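Local coordinates for protein microbial serine proteinases; subtilisin (Bacillus subtilis, PDB 2GKO) that cleaves peptide bonds as a calcium-loaded serine endopeptidase of the subtilisin family, the cold-adapted protease S41, at residues 37-45 and 235-243; 155-163 and 271-279. All coordinates share one frame; numbering follows the deposited sequence.

Contact 1. Residues 37-45 and 235-243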
ATOM      1  N   VAL A  37      -5.095   9.465   9.850  1.00 10.40           N
ATOM      2  CA  VAL A  37      -4.106   8.774  10.679  1.00 10.57           C
ATOM      3  C   VAL A  37      -4.053   9.454  12.028  1.00 10.99           C
ATOM      4  O   VAL A  37      -4.126  10.682  12.120  1.00 11.68           O
ATOM      5  CB  VAL A  37      -2.709   8.812  10.036  1.00  9.85           C
ATOM      6  CG1 VAL A  37      -1.696   8.070  10.915  1.00 10.07           C
ATOM      7  CG2 VAL A  37      -2.753   8.180   8.641  1.00 10.89           C
ATOM      8  N   ASN A  38      -3.939   8.666  13.092  1.00 10.86           N
ATOM      9  CA  ASN A  38      -3.653   9.217  14.391  1.00 11.05           C
ATOM     10  C   ASN A  38      -2.177   9.615  14.425  1.00 11.88           C
ATOM     11  O   ASN A  38      -1.303   8.792  14.633  1.00 11.28           O
ATOM     12  CB  ASN A  38      -4.012   8.229  15.518  1.00 10.74           C
ATOM     13  CG  ASN A  38      -3.686   8.785  16.898  1.00 13.18           C
ATOM     14  OD1 ASN A  38      -3.168   9.891  17.030  1.00 13.44           O
ATOM     15  ND2 ASN A  38      -3.991   8.006  17.935  1.00 17.06           N
ATOM     16  N   THR A  39      -1.931  10.911  14.239  1.00 12.68           N
ATOM     17  CA  THR A  39      -0.587  11.477  14.159  1.00 13.51           C
ATOM     18  C   THR A  39       0.099  11.562  15.541  1.00 13.32           C
ATOM     19  O   THR A  39       1.257  11.928  15.622  1.00 13.29           O
ATOM     20  CB  THR A  39      -0.639  12.903  13.539  1.00 14.23           C
ATOM     21  OG1 THR A  39      -1.569  13.719  14.260  1.00 15.48           O
ATOM     22  CG2 THR A  39      -1.153  12.864  12.118  1.00 15.55           C
ATOM     23  N   ASN A  40      -0.628  11.250  16.605  1.00 12.60           N
ATOM     24  CA  ASN A  40      -0.027  11.120  17.921  1.00 12.92           C
ATOM     25  C   ASN A  40       0.249   9.687  18.316  1.00 12.37           C
ATOM     26  O   ASN A  40       0.675   9.448  19.451  1.00 12.63           O
ATOM     27  CB  ASN A  40      -0.922  11.742  18.966  1.00 13.28           C
ATOM     28  CG  ASN A  40      -1.080  13.234  18.764  1.00 18.31           C
ATOM     29  OD1 ASN A  40      -0.107  13.924  18.455  1.00 21.93           O
ATOM     30  ND2 ASN A  40      -2.301  13.738  18.918  1.00 22.53           N
ATOM     31  N   HIS A  41       0.037   8.727  17.415  1.00 11.03           N
ATOM     32  CA  HIS A  41       0.341   7.351  17.767  1.00 11.25           C
ATOM     33  C   HIS A  41       1.841   7.312  18.015  1.00 10.47           C
ATOM     34  O   HIS A  41       2.628   7.787  17.194  1.00  9.72           O
ATOM     35  CB  HIS A  41      -0.016   6.368  16.662  1.00 11.01           C
ATOM     36  CG  HIS A  41      -0.014   4.946  17.117  1.00 10.26           C
ATOM     37  ND1 HIS A  41       1.149   4.273  17.424  1.00 11.08           N
ATOM     38  CD2 HIS A  41      -1.028   4.101  17.404  1.00 10.13           C
ATOM     39  CE1 HIS A  41       0.843   3.052  17.828  1.00 11.03           C
ATOM     40  NE2 HIS A  41      -0.470   2.916  17.810  1.00 10.67           N
ATOM     41  N   PRO A  42       2.273   6.729  19.134  1.00 11.26           N
ATOM     42  CA  PRO A  42       3.706   6.719  19.440  1.00 11.80           C
ATOM     43  C   PRO A  42       4.600   6.081  18.394  1.00 11.30           C
ATOM     44  O   PRO A  42       5.761   6.427  18.305  1.00 11.82           O
ATOM     45  CB  PRO A  42       3.803   5.902  20.746  1.00 12.59           C
ATOM     46  CG  PRO A  42       2.475   5.485  21.099  1.00 14.10           C
ATOM     47  CD  PRO A  42       1.459   6.139  20.197  1.00 11.81           C
ATOM     48  N   ASP A  43       4.068   5.141  17.624  1.00 10.67           N
ATOM     49  CA  ASP A  43       4.857   4.472  16.600  1.00 10.17           C
ATOM     50  C   ASP A  43       4.759   5.140  15.235  1.00 10.61           C
ATOM     51  O   ASP A  43       5.376   4.668  14.299  1.00  9.18           O
ATOM     52  CB  ASP A  43       4.417   3.023  16.440  1.00 10.40           C
ATOM     53  CG  ASP A  43       4.482   2.237  17.723  1.00 12.52           C
ATOM     54  OD1 ASP A  43       5.215   2.640  18.658  1.00 12.26           O
ATOM     55  OD2 ASP A  43       3.818   1.207  17.867  1.00 11.69           O
ATOM     56  N   LEU A  44       4.033   6.253  15.152  1.00 10.63           N
ATOM     57  CA  LEU A  44       3.895   7.011  13.881  1.00 10.72           C
ATOM     58  C   LEU A  44       4.291   8.467  13.963  1.00 11.47           C
ATOM     59  O   LEU A  44       4.705   9.037  12.973  1.00 10.73           O
ATOM     60  CB  LEU A  44       2.451   6.951  13.368  1.00 10.71           C
ATOM     61  CG  LEU A  44       1.889   5.571  13.062  1.00 10.72           C
ATOM     62  CD1 LEU A  44       0.407   5.656  12.723  1.00 10.80           C
ATOM     63  CD2 LEU A  44       2.648   4.965  11.909  1.00 12.06           C
ATOM     64  N   SER A  45       4.190   9.056  15.153  1.00 12.33           N
ATOM     65  CA  SER A  45       4.260  10.504  15.326  1.00 12.83           C
ATOM     66  C   SER A  45       5.528  11.123  14.754  1.00 12.59           C
ATOM     67  O   SER A  45       5.507  12.193  14.148  1.00 12.22           O
ATOM     68  CB  SER A  45       4.166  10.832  16.817  1.00 13.08           C
ATOM     69  OG  SER A  45       4.255  12.239  17.008  1.00 18.15           O
ATOM     70  N   SER A 235      -1.147  -4.141  13.357  1.00  7.57           N
ATOM     71  CA  SER A 235      -0.582  -2.825  13.129  1.00  7.65           C
ATOM     72  C   SER A 235      -1.206  -1.836  14.083  1.00  6.56           C
ATOM     73  O   SER A 235      -1.986  -2.182  14.950  1.00  7.23           O
ATOM     74  CB  SER A 235      -0.814  -2.381  11.664  1.00  7.24           C
ATOM     75  OG  SER A 235      -0.095  -1.192  11.325  1.00  8.87           O
ATOM     76  N   THR A 236      -0.788  -0.586  13.939  1.00  7.07           N
ATOM     77  CA  THR A 236      -1.291   0.538  14.719  1.00  8.02           C
ATOM     78  C   THR A 236      -2.788   0.800  14.483  1.00  8.16           C
ATOM     79  O   THR A 236      -3.341   0.467  13.413  1.00  8.59           O
ATOM     80  CB  THR A 236      -0.448   1.775  14.345  1.00  8.37           C
ATOM     81  OG1 THR A 236      -0.349   1.905  12.915  1.00  8.47           O
ATOM     82  CG2 THR A 236       1.000   1.619  14.819  1.00 10.18           C
ATOM     83  N   TRP A 237      -3.458   1.382  15.473  1.00  8.17           N
ATOM     84  CA  TRP A 237      -4.894   1.689  15.375  1.00  8.32           C
ATOM     85  C   TRP A 237      -5.168   3.110  15.830  1.00  9.22           C
ATOM     86  O   TRP A 237      -4.329   3.734  16.504  1.00  9.71           O
ATOM     87  CB  TRP A 237      -5.709   0.697  16.177  1.00  7.98           C
ATOM     88  CG  TRP A 237      -7.159   0.525  15.783  1.00  7.46           C
ATOM     89  CD1 TRP A 237      -8.236   0.739  16.575  1.00  9.01           C
ATOM     90  CD2 TRP A 237      -7.661   0.023  14.541  1.00  7.43           C
ATOM     91  NE1 TRP A 237      -9.383   0.438  15.890  1.00  7.87           N
ATOM     92  CE2 TRP A 237      -9.059  -0.015  14.651  1.00  6.87           C
ATOM     93  CE3 TRP A 237      -7.072  -0.364  13.330  1.00  7.29           C
ATOM     94  CZ2 TRP A 237      -9.883  -0.441  13.613  1.00  7.08           C
ATOM     95  CZ3 TRP A 237      -7.893  -0.793  12.306  1.00  9.16           C
ATOM     96  CH2 TRP A 237      -9.273  -0.828  12.463  1.00  8.01           C
ATOM     97  N   PHE A 238      -6.338   3.632  15.456  1.00  8.72           N
ATOM     98  CA  PHE A 238      -6.598   5.056  15.598  1.00  9.07           C
ATOM     99  C   PHE A 238      -6.617   5.492  17.059  1.00  9.80           C
ATOM    100  O   PHE A 238      -6.448   6.680  17.335  1.00 10.96           O
ATOM    101  CB  PHE A 238      -7.920   5.456  14.938  1.00  8.86           C
ATOM    102  CG  PHE A 238      -9.127   5.116  15.751  1.00  9.26           C
ATOM    103  CD1 PHE A 238      -9.634   6.027  16.666  1.00  9.71           C
ATOM    104  CD2 PHE A 238      -9.742   3.869  15.660  1.00  9.10           C
ATOM    105  CE1 PHE A 238     -10.723   5.707  17.480  1.00  9.41           C
ATOM    106  CE2 PHE A 238     -10.847   3.562  16.481  1.00 10.08           C
ATOM    107  CZ  PHE A 238     -11.332   4.478  17.369  1.00 10.79           C
ATOM    108  N   ASP A 239      -6.887   4.551  17.967  1.00 10.14           N
ATOM    109  CA  ASP A 239      -6.938   4.882  19.396  1.00 10.58           C
ATOM    110  C   ASP A 239      -5.574   5.013  20.082  1.00 11.79           C
ATOM    111  O   ASP A 239      -5.522   5.313  21.278  1.00 13.56           O
ATOM    112  CB  ASP A 239      -7.838   3.900  20.156  1.00 10.65           C
ATOM    113  CG  ASP A 239      -7.366   2.474  20.079  1.00 10.85           C
ATOM    114  OD1 ASP A 239      -6.395   2.184  19.330  1.00 11.68           O
ATOM    115  OD2 ASP A 239      -7.927   1.555  20.725  1.00 14.69           O
ATOM    116  N   GLY A 240      -4.491   4.803  19.344  1.00 11.27           N
ATOM    117  CA  GLY A 240      -3.154   4.829  19.927  1.00 11.30           C
ATOM    118  C   GLY A 240      -2.685   3.454  20.337  1.00 11.51           C
ATOM    119  O   GLY A 240      -1.540   3.298  20.803  1.00 12.26           O
ATOM    120  N   GLY A 241      -3.557   2.468  20.155  1.00 11.54           N
ATOM    121  CA  GLY A 241      -3.225   1.084  20.373  1.00 11.01           C
ATOM    122  C   GLY A 241      -3.000   0.375  19.057  1.00 10.21           C
ATOM    123  O   GLY A 241      -2.391   0.923  18.144  1.00  9.62           O
ATOM    124  N   TYR A 242      -3.471  -0.869  18.991  1.00 10.25           N
ATOM    125  CA  TYR A 242      -3.170  -1.768  17.878  1.00  9.64           C
ATOM    126  C   TYR A 242      -4.409  -2.585  17.508  1.00  8.37           C
ATOM    127  O   TYR A 242      -5.422  -2.592  18.216  1.00 10.53           O
ATOM    128  CB  TYR A 242      -1.977  -2.682  18.230  1.00  9.36           C
ATOM    129  CG  TYR A 242      -0.765  -1.889  18.661  1.00  9.72           C
ATOM    130  CD1 TYR A 242      -0.615  -1.488  19.999  1.00 11.51           C
ATOM    131  CD2 TYR A 242       0.190  -1.507  17.749  1.00 10.71           C
ATOM    132  CE1 TYR A 242       0.448  -0.710  20.394  1.00 10.55           C
ATOM    133  CE2 TYR A 242       1.272  -0.734  18.141  1.00 10.25           C
ATOM    134  CZ  TYR A 242       1.385  -0.350  19.475  1.00  9.99           C
ATOM    135  OH  TYR A 242       2.436   0.408  19.868  1.00 11.47           O
ATOM    136  N   ALA A 243      -4.337  -3.242  16.372  1.00  8.31           N
ATOM    137  CA  ALA A 243      -5.438  -4.038  15.849  1.00  8.67           C
ATOM    138  C   ALA A 243      -4.910  -5.013  14.836  1.00  7.85           C
ATOM    139  O   ALA A 243      -3.901  -4.784  14.180  1.00  7.36           O
ATOM    140  CB  ALA A 243      -6.480  -3.132  15.162  1.00  8.33           C
TER

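Contact 2. Residues 155-163 and 271-279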
ATOM      1  N   ALA A 155      -1.067  12.298 -11.518  1.00 13.08           N
ATOM      2  CA  ALA A 155       0.013  12.110 -10.546  1.00 12.98           C
ATOM      3  C   ALA A 155       1.147  11.238 -11.067  1.00 13.44           C
ATOM      4  O   ALA A 155       2.309  11.543 -10.846  1.00 13.10           O
ATOM      5  CB  ALA A 155      -0.556  11.533  -9.242  1.00 12.58           C
ATOM      6  N   TYR A 156       0.818  10.160 -11.773  1.00 13.73           N
ATOM      7  CA  TYR A 156       1.807   9.255 -12.328  1.00 13.99           C
ATOM      8  C   TYR A 156       2.685   9.963 -13.342  1.00 14.81           C
ATOM      9  O   TYR A 156       3.877   9.817 -13.314  1.00 14.16           O
ATOM     10  CB  TYR A 156       1.126   8.061 -12.971  1.00 14.41           C
ATOM     11  CG  TYR A 156       2.030   6.904 -13.267  1.00 14.39           C
ATOM     12  CD1 TYR A 156       2.589   6.742 -14.514  1.00 14.52           C
ATOM     13  CD2 TYR A 156       2.323   5.952 -12.296  1.00 13.58           C
ATOM     14  CE1 TYR A 156       3.390   5.666 -14.801  1.00 13.50           C
ATOM     15  CE2 TYR A 156       3.133   4.876 -12.572  1.00 12.81           C
ATOM     16  CZ  TYR A 156       3.672   4.736 -13.827  1.00 14.32           C
ATOM     17  OH  TYR A 156       4.462   3.640 -14.086  1.00 14.27           O
ATOM     18  N   ASP A 157       2.070  10.786 -14.186  1.00 16.20           N
ATOM     19  CA  ASP A 157       2.795  11.647 -15.121  1.00 17.41           C
ATOM     20  C   ASP A 157       3.752  12.612 -14.421  1.00 17.57           C
ATOM     21  O   ASP A 157       4.796  12.959 -14.977  1.00 18.79           O
ATOM     22  CB  ASP A 157       1.798  12.442 -15.975  1.00 18.34           C
ATOM     23  CG  ASP A 157       2.480  13.470 -16.861  1.00 22.61           C
ATOM     24  OD1 ASP A 157       3.049  13.039 -17.893  1.00 29.44           O
ATOM     25  OD2 ASP A 157       2.522  14.706 -16.609  1.00 26.83           O
ATOM     26  N   LYS A 158       3.391  13.050 -13.216  1.00 17.06           N
ATOM     27  CA  LYS A 158       4.236  13.928 -12.400  1.00 16.97           C
ATOM     28  C   LYS A 158       5.305  13.186 -11.598  1.00 15.88           C
ATOM     29  O   LYS A 158       6.092  13.811 -10.878  1.00 16.07           O
ATOM     30  CB  LYS A 158       3.382  14.784 -11.478  1.00 17.53           C
ATOM     31  CG  LYS A 158       2.551  15.830 -12.215  1.00 20.32           C
ATOM     32  CD  LYS A 158       1.752  16.662 -11.257  1.00 23.19           C
ATOM     33  CE  LYS A 158       1.563  18.077 -11.763  1.00 26.61           C
ATOM     34  NZ  LYS A 158       2.625  18.974 -11.271  1.00 27.72           N
ATOM     35  N   GLY A 159       5.355  11.862 -11.740  1.00 14.59           N
ATOM     36  CA  GLY A 159       6.418  11.070 -11.169  1.00 13.63           C
ATOM     37  C   GLY A 159       6.065  10.351  -9.875  1.00 13.09           C
ATOM     38  O   GLY A 159       6.938   9.763  -9.232  1.00 12.95           O
ATOM     39  N   VAL A 160       4.794  10.423  -9.481  1.00 12.20           N
ATOM     40  CA  VAL A 160       4.309   9.770  -8.268  1.00 12.35           C
ATOM     41  C   VAL A 160       4.099   8.283  -8.552  1.00 11.90           C
ATOM     42  O   VAL A 160       3.583   7.909  -9.608  1.00 12.27           O
ATOM     43  CB  VAL A 160       2.997  10.427  -7.764  1.00 11.98           C
ATOM     44  CG1 VAL A 160       2.430   9.709  -6.545  1.00 12.78           C
ATOM     45  CG2 VAL A 160       3.223  11.893  -7.466  1.00 11.27           C
ATOM     46  N   LEU A 161       4.560   7.426  -7.643  1.00 11.44           N
ATOM     47  CA  LEU A 161       4.281   5.998  -7.700  1.00 11.51           C
ATOM     48  C   LEU A 161       2.985   5.722  -6.936  1.00 11.69           C
ATOM     49  O   LEU A 161       2.840   6.148  -5.806  1.00 11.76           O
ATOM     50  CB  LEU A 161       5.410   5.196  -7.097  1.00 11.90           C
ATOM     51  CG  LEU A 161       5.265   3.677  -7.158  1.00 12.90           C
ATOM     52  CD1 LEU A 161       5.179   3.166  -8.589  1.00 12.36           C
ATOM     53  CD2 LEU A 161       6.430   3.050  -6.469  1.00 13.25           C
ATOM     54  N   ILE A 162       2.046   5.037  -7.573  1.00 10.88           N
ATOM     55  CA  ILE A 162       0.742   4.758  -6.964  1.00 11.36           C
ATOM     56  C   ILE A 162       0.586   3.262  -6.688  1.00 10.92           C
ATOM     57  O   ILE A 162       0.646   2.455  -7.595  1.00 11.04           O
ATOM     58  CB  ILE A 162      -0.407   5.260  -7.850  1.00 11.26           C
ATOM     59  CG1 ILE A 162      -0.334   6.791  -8.022  1.00 13.41           C
ATOM     60  CG2 ILE A 162      -1.732   4.871  -7.238  1.00 11.06           C
ATOM     61  CD1 ILE A 162       0.140   7.245  -9.347  1.00 16.22           C
ATOM     62  N   ILE A 163       0.397   2.921  -5.423  1.00 10.05           N
ATOM     63  CA  ILE A 163       0.175   1.547  -4.973  1.00  9.29           C
ATOM     64  C   ILE A 163      -1.247   1.460  -4.451  1.00  9.31           C
ATOM     65  O   ILE A 163      -1.695   2.356  -3.751  1.00  9.23           O
ATOM     66  CB  ILE A 163       1.168   1.152  -3.838  1.00  8.75           C
ATOM     67  CG1 ILE A 163       2.614   1.555  -4.172  1.00 10.40           C
ATOM     68  CG2 ILE A 163       1.047  -0.353  -3.496  1.00  9.98           C
ATOM     69  CD1 ILE A 163       3.173   0.912  -5.382  1.00 11.27           C
ATOM     70  N   ASN A 271       9.466   7.050 -10.745  1.00 16.09           N
ATOM     71  CA  ASN A 271       8.418   6.103 -10.365  1.00 15.57           C
ATOM     72  C   ASN A 271       8.438   4.843 -11.226  1.00 15.23           C
ATOM     73  O   ASN A 271       8.226   3.739 -10.739  1.00 15.40           O
ATOM     74  CB  ASN A 271       7.010   6.729 -10.385  1.00 15.26           C
ATOM     75  CG  ASN A 271       6.660   7.458 -11.688  1.00 15.19           C
ATOM     76  OD1 ASN A 271       7.528   7.789 -12.521  1.00 15.77           O
ATOM     77  ND2 ASN A 271       5.368   7.751 -11.855  1.00 14.59           N
ATOM     78  N   VAL A 272       8.675   5.020 -12.519  1.00 15.76           N
ATOM     79  CA  VAL A 272       8.682   3.894 -13.457  1.00 15.79           C
ATOM     80  C   VAL A 272       9.834   2.929 -13.138  1.00 15.79           C
ATOM     81  O   VAL A 272       9.653   1.703 -13.159  1.00 14.57           O
ATOM     82  CB  VAL A 272       8.702   4.404 -14.935  1.00 15.76           C
ATOM     83  CG1 VAL A 272       8.761   3.246 -15.907  1.00 17.19           C
ATOM     84  CG2 VAL A 272       7.487   5.306 -15.230  1.00 17.06           C
ATOM     85  N   ASP A 273      11.015   3.475 -12.821  1.00 15.86           N
ATOM     86  CA  ASP A 273      12.153   2.669 -12.382  1.00 16.68           C
ATOM     87  C   ASP A 273      11.875   1.843 -11.132  1.00 16.60           C
ATOM     88  O   ASP A 273      12.225   0.675 -11.060  1.00 16.37           O
ATOM     89  CB  ASP A 273      13.363   3.544 -12.057  1.00 17.08           C
ATOM     90  CG  ASP A 273      13.917   4.289 -13.259  1.00 19.42           C
ATOM     91  OD1 ASP A 273      13.799   3.816 -14.428  1.00 20.76           O
ATOM     92  OD2 ASP A 273      14.502   5.382 -13.097  1.00 19.73           O
ATOM     93  N   VAL A 274      11.248   2.461 -10.133  1.00 15.76           N
ATOM     94  CA  VAL A 274      10.997   1.799  -8.867  1.00 15.39           C
ATOM     95  C   VAL A 274       9.929   0.732  -9.054  1.00 14.90           C
ATOM     96  O   VAL A 274      10.046  -0.348  -8.503  1.00 15.12           O
ATOM     97  CB  VAL A 274      10.591   2.814  -7.767  1.00 15.11           C
ATOM     98  CG1 VAL A 274      10.174   2.095  -6.478  1.00 15.78           C
ATOM     99  CG2 VAL A 274      11.736   3.796  -7.524  1.00 14.50           C
ATOM    100  N   ARG A 275       8.920   1.050  -9.856  1.00 15.35           N
ATOM    101  CA  ARG A 275       7.871   0.105 -10.213  1.00 15.51           C
ATOM    102  C   ARG A 275       8.472  -1.117 -10.907  1.00 15.67           C
ATOM    103  O   ARG A 275       8.077  -2.238 -10.647  1.00 15.47           O
ATOM    104  CB  ARG A 275       6.868   0.785 -11.128  1.00 15.62           C
ATOM    105  CG  ARG A 275       5.682  -0.080 -11.476  1.00 14.73           C
ATOM    106  CD  ARG A 275       4.694   0.607 -12.337  1.00 12.62           C
ATOM    107  NE  ARG A 275       3.465  -0.181 -12.466  1.00 13.41           N
ATOM    108  CZ  ARG A 275       2.395   0.209 -13.147  1.00 12.15           C
ATOM    109  NH1 ARG A 275       2.344   1.392 -13.740  1.00 14.90           N
ATOM    110  NH2 ARG A 275       1.316  -0.569 -13.162  1.00 12.52           N
ATOM    111  N   GLY A 276       9.426  -0.872 -11.797  1.00 15.79           N
ATOM    112  CA  GLY A 276      10.116  -1.938 -12.493  1.00 15.51           C
ATOM    113  C   GLY A 276      10.933  -2.801 -11.558  1.00 15.92           C
ATOM    114  O   GLY A 276      11.000  -4.017 -11.740  1.00 16.27           O
ATOM    115  N   GLU A 277      11.547  -2.190 -10.544  1.00 15.92           N
ATOM    116  CA  GLU A 277      12.267  -2.939  -9.535  1.00 15.96           C
ATOM    117  C   GLU A 277      11.318  -3.808  -8.703  1.00 15.78           C
ATOM    118  O   GLU A 277      11.635  -4.939  -8.407  1.00 14.85           O
ATOM    119  CB  GLU A 277      13.112  -2.014  -8.637  1.00 15.74           C
ATOM    120  CG  GLU A 277      13.929  -2.712  -7.549  1.00 16.75           C
ATOM    121  CD  GLU A 277      15.005  -3.641  -8.096  1.00 17.41           C
ATOM    122  OE1 GLU A 277      15.371  -3.498  -9.286  1.00 20.52           O
ATOM    123  OE2 GLU A 277      15.483  -4.481  -7.305  1.00 18.39           O
ATOM    124  N   LEU A 278      10.158  -3.280  -8.320  1.00 15.49           N
ATOM    125  CA  LEU A 278       9.156  -4.112  -7.646  1.00 15.29           C
ATOM    126  C   LEU A 278       8.766  -5.317  -8.491  1.00 15.35           C
ATOM    127  O   LEU A 278       8.653  -6.419  -7.985  1.00 14.84           O
ATOM    128  CB  LEU A 278       7.894  -3.293  -7.339  1.00 15.19           C
ATOM    129  CG  LEU A 278       7.990  -2.255  -6.218  1.00 16.03           C
ATOM    130  CD1 LEU A 278       6.704  -1.434  -6.206  1.00 17.26           C
ATOM    131  CD2 LEU A 278       8.243  -2.887  -4.849  1.00 15.68           C
ATOM    132  N   GLN A 279       8.544  -5.083  -9.774  1.00 15.92           N
ATOM    133  CA  GLN A 279       8.150  -6.136 -10.709  1.00 17.15           C
ATOM    134  C   GLN A 279       9.232  -7.198 -10.816  1.00 17.89           C
ATOM    135  O   GLN A 279       8.950  -8.389 -10.777  1.00 18.58           O
ATOM    136  CB  GLN A 279       7.843  -5.560 -12.082  1.00 17.07           C
ATOM    137  CG  GLN A 279       6.502  -4.840 -12.165  1.00 17.70           C
ATOM    138  CD  GLN A 279       6.304  -4.067 -13.448  1.00 18.95           C
ATOM    139  OE1 GLN A 279       7.077  -4.219 -14.408  1.00 20.15           O
ATOM    140  NE2 GLN A 279       5.273  -3.241 -13.487  1.00 16.76           N
TER
HETATM  141  O   HOH W   1       9.577  10.054 -10.248  1.00 16.69           O

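Contact 1. Residues 37-45 and 235-243
The imidazole of His41 lies over the methyl of Thr236, whose CG2 sits 3.6 Å from the His41 ring centroid in a CH-pi contact, while an edge of the same ring is turned to the face of Tyr242 in an offset edge-to-face pair with planes at 84°. Both ring nitrogens are used in the ring plane: His41 NE2 donates to Gly241 O at 2.8 Å, and His41 ND1 accepts from Asp43 N, a pattern consistent with a neutral ring carrying its proton on NE2. His41 CG stands anti to the backbone N (chi1 -166°), which carries the ring across to the hairpin. Cutting this residue back to alanine would probably leave Asp43 N without its acceptor, take one donor from Gly241 O, and open a gap between the Thr236 methyl and Tyr242. Tyr242 OH donates to Asp43 OD2 at 2.6 Å, on the syn side, though well out of the carboxylate plane. At the start of the loop, Asn38 ND2 bonds weakly to Phe238 O (2.9 Å), while Asn38 OD1 closes an Asx turn onto Asn40 N. Gly240 ends a type I turn at positive phi, where a CB would jam against the preceding carbonyl O. Thr236 OG1 bonds to Thr73 O and Leu44 packs on Thr73 and Leu80, seating loop and hairpin 233-245 against helix 71-80.

Contact 2. Residues 155-163 and 271-279
The side-chain amide of Asn271 reaches into the turn between helix 146-157 and strand 161-165, where Asn271 ND2 donates to two backbone carbonyls, Tyr156 O and Val160 O, each at 2.9 Å. The first is met in its carbonyl plane, on a lone pair; the second is approached from well above its plane. This same nitrogen sits 3.5 Å above the centre of the Tyr156 ring, with amide and ring planes 46° apart. Asparagine suits the place because a short chain ending in an NH2 can serve both acceptors at once; Asn271 CG stands between its backbone N and carbonyl carbon (chi1 51°), which turns the amide in to them. At the far end of the tyrosine, Arg275 NH1 donates to Tyr156 OH at 3.1 Å, and that oxygen lies in the guanidinium plane; Val272 CG2 packs near the hydroxyl. Deeper in, Leu161 CD2 touches Val274 CG1 at 3.9 Å and Leu161 CD1 meets Arg275 CB.

Several features position these groups. A water bridges Gly159 O to Asn271 N in the first turn of helix 271-283. Gly159, at positive phi, ends helix 146-157 in a Schellman motif, a conformation that favours glycine, and its N shares Tyr156 O with Asn271 ND2. The extended Arg275 is fixed by a salt bridge from NE to Glu225 and by NH2 on Val183 O. Leu161 packs on Ala259 and Val274 on Trp263 of helix 248-265. The arrangement belongs to the alpha/beta subtilisin fold: helix 146-157 is the crossover of a beta-alpha-beta unit joining parallel neighbours 133-137 and 161-165, and helix 271-283 packs on its exit turn.

Contact 2 is the more buried of the two, joining a helix-to-strand turn of the central sheet to helix 271-283, whereas contact 1 is partly buried and ties a loop to a two-stranded hairpin nearer the surface. No helix or strand is common to both; their centres are 28 Å apart, on opposite sides of the chain's centre, although their segments alternate along the sequence. Polar side chains grip backbone carbonyls in each, yet the setting differs: contact 1 relies on an aromatic and methyl cluster round a histidine, while contact 2 adds aliphatic packing and an arginine near the sodium ion. In contact 1 the side chain of Trp237 is about 6 Å from the bound phenylmethanesulfonic acid.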